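Local coordinates for HTH-type transcriptional regulator TreR (Bacillus subtilis, PDB 2OGG), which represses transcription of the trePA operon and binds trehalose-6-phosphate, which its C-terminal effector-binding domain is expected to recognise, at residues 33-38 with 59-64; 54-59 with 129-134. One frame throughout, in Å; residues are numbered along the deposited sequence.

Interaction 1 of 2, residues 33-38 with 59-64; sequences LDDDIW and FRKHVP. With SO4 (sulfate ion), chain D.
Ile37 and Phe59 pair where the antiparallel sheet of the UTRA effector-binding domain frays into loops. They form a non-hydrogen-bonded antiparallel pair, with side chains lying side by side on one face of the sheet. Ile37 CD1 sits over one face of the Phe59 ring, a CH-pi contact 3.8 Å from the centroid and 18° off the normal. Asp35 meets the same ring at its edge: its OD2 lies 3.6 Å from Phe59 CE1, with carboxylate and ring planes 75° apart. That oxygen also accepts a hydrogen bond from Asn32 N, which helps fix the carboxylate. The other oxygen, Asp35 OD1, makes a salt bridge to Lys61 NZ, 3.3 Å away, and the hydrogen bond within it is weak. Lys61 reaches it through a bend late in its chain.

A sulfate ion, probably from the crystallisation liquor, lies between the two segments. Its O1 accepts a nearly straight bond of 2.7 Å from Asp36 N, and its O3 is 2.9 Å from Arg60 NH1. The Arg60 chain is extended from CG to NE and runs alongside Asp36, the two pointing the same way. A water bridges the sulfate O1, Asp36 O and Lys61 N. Asp36 O also takes the backbone N-H of Arg60 at 2.9 Å.

On the other side of Arg60, Trp38 lies beside the turn after the strand. The turn is drawn together by Phe59 O, which accepts from both His62 N and Val63 N. The indole presents its N-H edge to Val63: Trp38 NE1 bonds Val63 O at 2.7 Å, with the acceptor only 14° out of the ring plane.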
loop_
_atom_site.group_PDB
_atom_site.type_symbol
_atom_site.label_atom_id
_atom_site.label_comp_id
_atom_site.label_asym_id
_atom_site.label_seq_id
_atom_site.Cartn_x
_atom_site.Cartn_y
_atom_site.Cartn_z
ATOM N N LEU A 33 3.486 -15.546 29.707
ATOM C CA LEU A 33 4.290 -15.440 30.904
ATOM C C LEU A 33 5.788 -15.684 30.738
ATOM O O LEU A 33 6.621 -14.923 31.221
ATOM C CB LEU A 33 3.950 -14.210 31.716
ATOM C CG LEU A 33 4.016 -14.314 33.234
ATOM C CD1 LEU A 33 4.165 -12.903 33.801
ATOM C CD2 LEU A 33 2.751 -14.997 33.758
ATOM N N ASP A 34 6.132 -16.717 29.985
ATOM C CA ASP A 34 7.511 -17.161 29.908
ATOM C C ASP A 34 8.175 -16.737 28.601
ATOM O O ASP A 34 8.860 -17.538 27.956
ATOM C CB ASP A 34 7.570 -18.681 30.077
ATOM C CG ASP A 34 6.377 -19.383 29.448
ATOM O OD1 ASP A 34 6.578 -20.093 28.437
ATOM O OD2 ASP A 34 5.232 -19.170 29.919
ATOM N N ASP A 35 7.811 -15.550 28.130
ATOM C CA ASP A 35 8.427 -14.967 26.959
ATOM C C ASP A 35 9.207 -13.768 27.458
ATOM O O ASP A 35 8.720 -13.026 28.301
ATOM C CB ASP A 35 7.357 -14.483 25.980
ATOM C CG ASP A 35 6.787 -15.603 25.121
ATOM O OD1 ASP A 35 7.573 -16.480 24.666
ATOM O OD2 ASP A 35 5.570 -15.536 24.814
ATOM N N ASP A 36 10.451 -13.638 27.033
ATOM C CA ASP A 36 11.259 -12.500 27.431
ATOM C C ASP A 36 11.050 -11.382 26.416
ATOM O O ASP A 36 11.248 -11.573 25.213
ATOM C CB ASP A 36 12.736 -12.895 27.541
ATOM C CG ASP A 36 13.068 -13.537 28.889
ATOM O OD1 ASP A 36 12.258 -13.381 29.837
ATOM O OD2 ASP A 36 14.181 -14.108 29.032
ATOM N N ILE A 37 10.626 -10.228 26.910
ATOM C CA ILE A 37 10.233 -9.126 26.055
ATOM C C ILE A 37 11.129 -7.936 26.356
ATOM O O ILE A 37 11.371 -7.627 27.511
ATOM C CB ILE A 37 8.758 -8.704 26.354
ATOM C CG1 ILE A 37 7.796 -9.838 25.996
ATOM C CG2 ILE A 37 8.385 -7.452 25.588
ATOM C CD1 ILE A 37 7.886 -10.244 24.556
ATOM N N TRP A 38 11.628 -7.277 25.319
ATOM C CA TRP A 38 12.414 -6.073 25.501
ATOM C C TRP A 38 11.390 -4.957 25.577
ATOM O O TRP A 38 10.373 -5.034 24.886
ATOM C CB TRP A 38 13.259 -5.842 24.256
ATOM C CG TRP A 38 14.408 -6.757 24.113
ATOM C CD1 TRP A 38 14.618 -7.658 23.108
ATOM C CD2 TRP A 38 15.615 -6.729 24.887
ATOM N NE1 TRP A 38 15.890 -8.208 23.212
ATOM C CE2 TRP A 38 16.537 -7.606 24.257
ATOM C CE3 TRP A 38 16.066 -5.930 25.936
ATOM C CZ2 TRP A 38 17.837 -7.760 24.706
ATOM C CZ3 TRP A 38 17.379 -6.080 26.376
ATOM C CH2 TRP A 38 18.235 -6.994 25.779
ATOM N N PHE A 59 10.001 -9.354 21.059
ATOM C CA PHE A 59 10.485 -10.580 21.716
ATOM C C PHE A 59 12.000 -10.697 21.598
ATOM O O PHE A 59 12.548 -10.852 20.481
ATOM C CB PHE A 59 9.856 -11.844 21.112
ATOM C CG PHE A 59 8.390 -11.972 21.335
ATOM C CD1 PHE A 59 7.896 -12.985 22.148
ATOM C CD2 PHE A 59 7.492 -11.261 20.548
ATOM C CE1 PHE A 59 6.535 -13.226 22.238
ATOM C CE2 PHE A 59 6.112 -11.398 20.736
ATOM C CZ PHE A 59 5.638 -12.438 21.522
ATOM N N ARG A 60 12.600 -11.027 22.728
ATOM C CA ARG A 60 14.011 -11.273 22.741
ATOM C C ARG A 60 14.342 -12.503 21.901
ATOM O O ARG A 60 15.421 -12.609 21.350
ATOM C CB ARG A 60 14.492 -11.459 24.157
ATOM C CG ARG A 60 15.847 -12.125 24.241
ATOM C CD ARG A 60 15.948 -12.850 25.543
ATOM N NE ARG A 60 17.061 -13.767 25.521
ATOM C CZ ARG A 60 17.082 -14.900 24.832
ATOM N NH1 ARG A 60 15.979 -15.359 24.246
ATOM N NH2 ARG A 60 18.174 -15.645 24.864
ATOM N N LYS A 61 13.407 -13.428 21.784
ATOM C CA LYS A 61 13.692 -14.670 21.068
ATOM C C LYS A 61 14.058 -14.410 19.618
ATOM O O LYS A 61 14.934 -15.045 19.081
ATOM C CB LYS A 61 12.513 -15.624 21.179
ATOM C CG LYS A 61 12.230 -16.442 19.938
ATOM C CD LYS A 61 10.883 -17.145 20.130
ATOM C CE LYS A 61 9.909 -16.239 20.922
ATOM N NZ LYS A 61 8.852 -17.007 21.636
ATOM N N HIS A 62 13.544 -13.318 19.079
ATOM C CA HIS A 62 13.855 -12.920 17.719
ATOM C C HIS A 62 14.969 -11.868 17.574
ATOM O O HIS A 62 15.692 -11.877 16.558
ATOM C CB HIS A 62 12.572 -12.543 16.960
ATOM C CG HIS A 62 11.741 -13.732 16.576
ATOM N ND1 HIS A 62 10.533 -14.024 17.187
ATOM C CD2 HIS A 62 12.012 -14.775 15.738
ATOM C CE1 HIS A 62 10.094 -15.188 16.733
ATOM N NE2 HIS A 62 10.982 -15.674 15.874
ATOM N N VAL A 63 15.194 -11.101 18.651
ATOM C CA VAL A 63 16.216 -10.033 18.729
ATOM C C VAL A 63 17.020 -10.143 20.042
ATOM O O VAL A 63 16.691 -9.516 21.049
ATOM C CB VAL A 63 15.565 -8.639 18.601
ATOM C CG1 VAL A 63 16.589 -7.538 18.687
ATOM C CG2 VAL A 63 14.816 -8.563 17.278
ATOM N N PRO A 64 17.927 -11.119 20.092
ATOM C CA PRO A 64 18.519 -11.488 21.365
ATOM C C PRO A 64 19.416 -10.426 21.982
ATOM O O PRO A 64 19.802 -10.548 23.143
ATOM C CB PRO A 64 19.343 -12.744 21.022
ATOM C CG PRO A 64 19.343 -12.842 19.521
ATOM C CD PRO A 64 18.104 -12.163 19.073
HETATM S S SO4 D . 12.539 -16.388 25.696
HETATM O O1 SO4 D . 11.395 -15.521 25.398
HETATM O O2 SO4 D . 12.857 -17.158 24.488
HETATM O O3 SO4 D . 13.722 -15.596 26.071
HETATM O O4 SO4 D . 12.175 -17.274 26.808
HETATM O O HOH W 1 11.367 -13.797 23.465
#

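Interaction 2 of 2, residues 54-59 with 129-134; sequences DKDYFF and LFQYTE
Strands 54-59 and 129-134 run antiparallel, their axes 4.8 Å apart at closest and 171° between directions. Lys55 with Glu134 and Tyr57 with Tyr132 are hydrogen-bonded pairs, each closed by two backbone bonds. Asp56 with Thr133 and Phe58 with Gln131 are the non-hydrogen-bonded pairs between and beyond them. The pairing weakens at the far end, where the bond from Phe59 N to Phe130 O is weak, at 3.5 Å. There Phe130 and Gln131 both face Val122 of the next strand, a classic beta bulge.

On the face carrying Asp56, Thr133 and Gln131, the Asp56 carboxylate gathers two donors on one oxygen. Thr133 OG1 meets Asp56 OD1 at 2.7 Å from above the carboxylate plane. Gln131 NE2 reaches that same Asp56 OD1 at 2.9 Å, on the anti side and from the opposite face of the plane. The Gln131 chain stretches out to it, with CG anti to N (chi1 171°), and the acceptor lies in the amide plane. The second carboxylate oxygen, OD2, pairs with Arg42. This grip should favour a charged Asp56 within the buried sheet.

On the other face, Tyr57 and Tyr132 lie side by side, pointing the same way, with Tyr57 CD2 3.7 Å from Tyr132 CD2. Tyr132 OH donates to Glu134 OE1 at 2.9 Å, while Glu134 OE2 pairs with Arg136. Lys55 turns to Glu102, its NZ staying 4.5 Å from Glu134 OE2. Phe59 presents its ring edge to the backbone: CD2 lies 3.3 Å from Phe130 O. Helix 23-29 packs against Tyr57, Phe59 and Tyr132. These two strands are the central pair of this chain's six-stranded antiparallel sheet, the core of the chorismate lyase-like fold of UTRA domains.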
loop_
_atom_site.group_PDB
_atom_site.type_symbol
_atom_site.label_atom_id
_atom_site.label_comp_id
_atom_site.label_asym_id
_atom_site.label_seq_id
_atom_site.Cartn_x
_atom_site.Cartn_y
_atom_site.Cartn_z
ATOM N N ASP A 54 7.697 7.377 22.665
ATOM C CA ASP A 54 7.753 6.161 21.849
ATOM C C ASP A 54 7.950 4.932 22.729
ATOM O O ASP A 54 8.918 4.851 23.482
ATOM C CB ASP A 54 8.895 6.259 20.851
ATOM C CG ASP A 54 8.522 7.068 19.613
ATOM O OD1 ASP A 54 7.378 6.896 19.128
ATOM O OD2 ASP A 54 9.395 7.798 19.059
ATOM N N LYS A 55 6.984 4.030 22.722
ATOM C CA LYS A 55 7.124 2.769 23.471
ATOM C C LYS A 55 7.267 1.569 22.533
ATOM O O LYS A 55 6.455 1.395 21.627
ATOM C CB LYS A 55 5.934 2.606 24.418
ATOM C CG LYS A 55 5.818 3.781 25.392
ATOM C CD LYS A 55 4.444 3.914 26.042
ATOM C CE LYS A 55 4.231 2.813 27.074
ATOM N NZ LYS A 55 3.100 3.093 27.987
ATOM N N ASP A 56 8.418 0.913 22.554
ATOM C CA ASP A 56 8.564 -0.301 21.757
ATOM C C ASP A 56 8.606 -1.524 22.663
ATOM O O ASP A 56 9.394 -1.530 23.603
ATOM C CB ASP A 56 9.830 -0.251 20.892
ATOM C CG ASP A 56 9.634 0.542 19.591
ATOM O OD1 ASP A 56 9.146 -0.085 18.623
ATOM O OD2 ASP A 56 10.011 1.758 19.509
ATOM N N TYR A 57 8.093 -2.634 22.140
ATOM C CA TYR A 57 8.083 -3.929 22.815
ATOM C C TYR A 57 8.250 -5.037 21.761
ATOM O O TYR A 57 7.425 -5.154 20.861
ATOM C CB TYR A 57 6.730 -4.134 23.497
ATOM C CG TYR A 57 6.453 -3.135 24.587
ATOM C CD1 TYR A 57 6.862 -3.371 25.899
ATOM C CD2 TYR A 57 5.717 -1.989 24.330
ATOM C CE1 TYR A 57 6.607 -2.463 26.888
ATOM C CE2 TYR A 57 5.596 -1.025 25.265
ATOM C CZ TYR A 57 5.961 -1.294 26.569
ATOM O OH TYR A 57 5.747 -0.344 27.546
ATOM N N PHE A 58 9.272 -5.881 21.895
ATOM C CA PHE A 58 9.453 -6.991 20.979
ATOM C C PHE A 58 10.161 -8.162 21.640
ATOM O O PHE A 58 10.688 -8.023 22.750
ATOM C CB PHE A 58 10.180 -6.535 19.721
ATOM C CG PHE A 58 11.435 -5.784 20.004
ATOM C CD1 PHE A 58 11.394 -4.447 20.276
ATOM C CD2 PHE A 58 12.629 -6.454 20.158
ATOM C CE1 PHE A 58 12.543 -3.761 20.583
ATOM C CE2 PHE A 58 13.792 -5.771 20.446
ATOM C CZ PHE A 58 13.755 -4.417 20.630
ATOM N N PHE A 59 10.001 -9.354 21.059
ATOM C CA PHE A 59 10.485 -10.580 21.716
ATOM C C PHE A 59 12.000 -10.697 21.598
ATOM O O PHE A 59 12.548 -10.852 20.481
ATOM C CB PHE A 59 9.856 -11.844 21.112
ATOM C CG PHE A 59 8.390 -11.972 21.335
ATOM C CD1 PHE A 59 7.896 -12.985 22.148
ATOM C CD2 PHE A 59 7.492 -11.261 20.548
ATOM C CE1 PHE A 59 6.535 -13.226 22.238
ATOM C CE2 PHE A 59 6.112 -11.398 20.736
ATOM C CZ PHE A 59 5.638 -12.438 21.522
ATOM N N LEU A 129 2.936 -12.377 15.550
ATOM C CA LEU A 129 3.044 -11.000 15.979
ATOM C C LEU A 129 4.363 -10.948 16.704
ATOM O O LEU A 129 4.568 -11.670 17.654
ATOM C CB LEU A 129 1.922 -10.674 16.962
ATOM C CG LEU A 129 1.920 -9.283 17.598
ATOM C CD1 LEU A 129 2.311 -8.217 16.610
ATOM C CD2 LEU A 129 0.543 -8.976 18.200
ATOM N N PHE A 130 5.273 -10.112 16.237
ATOM C CA PHE A 130 6.619 -10.104 16.781
ATOM C C PHE A 130 6.971 -8.810 17.510
ATOM O O PHE A 130 7.824 -8.814 18.382
ATOM C CB PHE A 130 7.592 -10.349 15.633
ATOM C CG PHE A 130 8.857 -9.582 15.747
ATOM C CD1 PHE A 130 9.871 -10.004 16.607
ATOM C CD2 PHE A 130 9.056 -8.461 14.982
ATOM C CE1 PHE A 130 11.037 -9.263 16.761
ATOM C CE2 PHE A 130 10.248 -7.741 15.082
ATOM C CZ PHE A 130 11.236 -8.141 15.989
ATOM N N GLN A 131 6.360 -7.693 17.109
ATOM C CA GLN A 131 6.649 -6.381 17.715
ATOM C C GLN A 131 5.419 -5.498 17.921
ATOM O O GLN A 131 4.484 -5.512 17.122
ATOM C CB GLN A 131 7.634 -5.632 16.844
ATOM C CG GLN A 131 7.833 -4.181 17.259
ATOM C CD GLN A 131 8.870 -3.527 16.406
ATOM O OE1 GLN A 131 9.359 -4.143 15.454
ATOM N NE2 GLN A 131 9.359 -2.366 16.847
ATOM N N TYR A 132 5.441 -4.676 18.963
ATOM C CA TYR A 132 4.364 -3.732 19.167
ATOM C C TYR A 132 4.912 -2.362 19.541
ATOM O O TYR A 132 5.731 -2.247 20.441
ATOM C CB TYR A 132 3.384 -4.242 20.207
ATOM C CG TYR A 132 2.521 -3.150 20.825
ATOM C CD1 TYR A 132 1.354 -2.707 20.212
ATOM C CD2 TYR A 132 2.829 -2.624 22.059
ATOM C CE1 TYR A 132 0.614 -1.652 20.747
ATOM C CE2 TYR A 132 2.060 -1.602 22.636
ATOM C CZ TYR A 132 0.971 -1.105 21.974
ATOM O OH TYR A 132 0.188 -0.121 22.590
ATOM N N THR A 133 4.470 -1.328 18.823
ATOM C CA THR A 133 4.925 0.033 19.052
ATOM C C THR A 133 3.744 0.946 19.327
ATOM O O THR A 133 2.651 0.736 18.814
ATOM C CB THR A 133 5.703 0.530 17.842
ATOM O OG1 THR A 133 6.729 -0.419 17.545
ATOM C CG2 THR A 133 6.366 1.879 18.116
ATOM N N GLU A 134 3.925 1.832 20.284
ATOM C CA GLU A 134 2.898 2.789 20.684
ATOM C C GLU A 134 3.551 4.163 20.737
ATOM O O GLU A 134 4.522 4.359 21.473
ATOM C CB GLU A 134 2.332 2.460 22.064
ATOM C CG GLU A 134 1.324 3.499 22.505
ATOM C CD GLU A 134 0.823 3.313 23.923
ATOM O OE1 GLU A 134 0.578 2.156 24.333
ATOM O OE2 GLU A 134 0.514 4.342 24.566
#

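Overall arrangement
Interaction 2 lies in the buried middle of the sheet, and interaction 1 is partly exposed at the ends of two neighbouring inner strands, with centres about 11 Å apart. Both use strand 49-59: interaction 2 joins it to strand 129-138, while interaction 1 ties its end and the following loop to the start of strand 37-46. Phe59 belongs to both. Backbone pairing continues between them, with Trp38 N 2.8 Å from Phe58 O, and Val63 packs on the Phe58 ring. The chemistry follows the setting. Inside the sheet, repeated backbone bonds accompany enclosed polar side chains. At the strand ends, one backbone bond, an indole bond and a salt bridge join the segments, and a sulfate and a water fill in beside them.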